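Local coordinates for GCN5 like acetylase + bromodomain (PDB 4LDF), which is the bromodomain piece of a GCN5-family histone acetyltransferase that probably acetylates histone H3 and probably recognises acetyl-lysine through this domain, at residues 41-46 / 86-91. Residues are numbered along the deposited sequence; the frame is centred on the assembly and turned at random.
Sequences GEASDY and RFYNAK
Tyr88 reaches across to the loop 41-46 and donates a hydrogen bond from its OH to OD1 of Asp45, a very short one at 2.5 Å. OD1 sits near the plane of the phenol ring, at its edge, whereas the carboxylate plane stands almost square to that ring at 88°. CE1 of Tyr88 is 3.2 Å from the same OD1. Ala43 adds an apolar neighbour: its CB packs beside the hydroxyl, 3.3 Å from OH of Tyr88.

CD1 of Tyr46 lies over one face of the Tyr88 ring, toward its rim, 3.7 Å from CG of Tyr88. The ring planes are inclined at 57° with centroids 5.0 Å apart, an oblique pairing.

A type I turn from Ala43 to Tyr46, closed by Tyr46 N to Ala43 O at 3.1 Å, sets Asp45 and Ala43 around the hydroxyl. On the other side, Tyr88 ends helix 71-88 with CG anti to its amide nitrogen (chi1 177°), which extends the phenol toward the loop; a Schellman motif then turns the chain away, Lys91 N bonding Arg86 O at 2.7 Å.

The contact thus ties the bromodomain ZA loop, between helices 14-27 and 56-64, just before its short helix 46-49, to the end of helix 71-88, where the BC loop begins. Neighbouring Asn89, at the position of the family's acetyl-lysine-recognising asparagine, hydrogen-bonds through ND2 a glycerol, probably from the crystallisation liquor, where the acetyl-lysine pocket is expected. Chemically, donation from the phenol to OD1 would probably stabilise the carboxylate as the anion and help hold the phenol in place beside that pocket.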
# COMPACT_ATOMS: atom_id res chain seq x y z
N GLY A 41 12.34 -12.84 10.07
CA GLY A 41 11.74 -13.83 10.96
C GLY A 41 10.44 -14.40 10.44
O GLY A 41 10.27 -15.63 10.42
N GLU A 42 9.52 -13.53 9.99
CA GLU A 42 8.21 -13.92 9.48
C GLU A 42 8.29 -14.64 8.13
O GLU A 42 7.54 -15.58 7.89
CB GLU A 42 7.27 -12.71 9.38
N ALA A 43 9.20 -14.19 7.24
CA ALA A 43 9.37 -14.77 5.90
C ALA A 43 10.80 -14.56 5.41
O ALA A 43 11.07 -13.58 4.71
CB ALA A 43 8.38 -14.14 4.93
N SER A 44 11.71 -15.47 5.81
CA SER A 44 13.14 -15.38 5.45
C SER A 44 13.42 -15.39 3.93
O SER A 44 14.46 -14.89 3.51
CB SER A 44 13.96 -16.46 6.17
OG SER A 44 13.60 -17.76 5.73
N ASP A 45 12.50 -15.95 3.11
CA ASP A 45 12.69 -15.98 1.65
C ASP A 45 12.09 -14.77 0.90
O ASP A 45 12.30 -14.65 -0.31
CB ASP A 45 12.15 -17.29 1.05
CG ASP A 45 10.67 -17.55 1.28
OD1 ASP A 45 10.02 -16.74 1.99
OD2 ASP A 45 10.17 -18.61 0.84
N TYR A 46 11.34 -13.89 1.61
CA TYR A 46 10.61 -12.76 1.02
C TYR A 46 11.32 -11.94 -0.07
O TYR A 46 10.77 -11.76 -1.17
CB TYR A 46 9.97 -11.86 2.10
CG TYR A 46 8.93 -10.93 1.52
CD1 TYR A 46 7.64 -11.37 1.25
CD2 TYR A 46 9.25 -9.60 1.21
CE1 TYR A 46 6.68 -10.51 0.70
CE2 TYR A 46 8.31 -8.75 0.62
CZ TYR A 46 7.02 -9.20 0.39
OH TYR A 46 6.11 -8.36 -0.19
N ARG A 86 0.07 -11.18 -3.16
CA ARG A 86 -0.57 -12.27 -3.92
C ARG A 86 0.44 -13.11 -4.68
O ARG A 86 0.26 -14.31 -4.77
CB ARG A 86 -1.70 -11.74 -4.81
CG ARG A 86 -2.95 -11.29 -4.00
CD ARG A 86 -4.13 -10.91 -4.88
NE ARG A 86 -3.82 -9.74 -5.70
CZ ARG A 86 -4.33 -8.52 -5.52
NH1 ARG A 86 -5.27 -8.31 -4.60
NH2 ARG A 86 -3.93 -7.52 -6.29
N PHE A 87 1.55 -12.49 -5.19
CA PHE A 87 2.59 -13.25 -5.89
C PHE A 87 3.35 -14.11 -4.87
O PHE A 87 3.47 -15.32 -5.07
CB PHE A 87 3.55 -12.31 -6.63
CG PHE A 87 4.63 -13.00 -7.42
CD1 PHE A 87 4.50 -13.18 -8.79
CD2 PHE A 87 5.82 -13.40 -6.81
CE1 PHE A 87 5.53 -13.80 -9.53
CE2 PHE A 87 6.83 -14.03 -7.55
CZ PHE A 87 6.68 -14.20 -8.90
N TYR A 88 3.85 -13.51 -3.77
CA TYR A 88 4.59 -14.24 -2.72
C TYR A 88 3.77 -15.42 -2.14
O TYR A 88 4.32 -16.50 -1.91
CB TYR A 88 5.06 -13.30 -1.58
CG TYR A 88 5.76 -14.06 -0.48
CD1 TYR A 88 7.07 -14.51 -0.63
CD2 TYR A 88 5.09 -14.40 0.70
CE1 TYR A 88 7.70 -15.25 0.36
CE2 TYR A 88 5.70 -15.18 1.68
CZ TYR A 88 7.01 -15.58 1.52
OH TYR A 88 7.63 -16.31 2.51
N ASN A 89 2.47 -15.17 -1.91
CA ASN A 89 1.50 -16.13 -1.37
C ASN A 89 0.83 -17.03 -2.40
O ASN A 89 -0.01 -17.87 -2.03
CB ASN A 89 0.47 -15.42 -0.47
CG ASN A 89 1.08 -14.85 0.78
OD1 ASN A 89 1.42 -15.59 1.69
ND2 ASN A 89 1.23 -13.53 0.87
N ALA A 90 1.26 -16.92 -3.70
CA ALA A 90 0.78 -17.71 -4.83
C ALA A 90 -0.76 -17.69 -4.95
O ALA A 90 -1.37 -18.73 -5.18
CB ALA A 90 1.30 -19.15 -4.72
N LYS A 91 -1.38 -16.50 -4.72
CA LYS A 91 -2.84 -16.29 -4.76
C LYS A 91 -3.62 -17.09 -3.69
O LYS A 91 -4.83 -17.27 -3.80
CB LYS A 91 -3.42 -16.55 -6.18
CG LYS A 91 -2.78 -15.76 -7.30
CD LYS A 91 -3.46 -16.08 -8.61
CE LYS A 91 -2.95 -15.23 -9.75
NZ LYS A 91 -3.67 -15.54 -11.01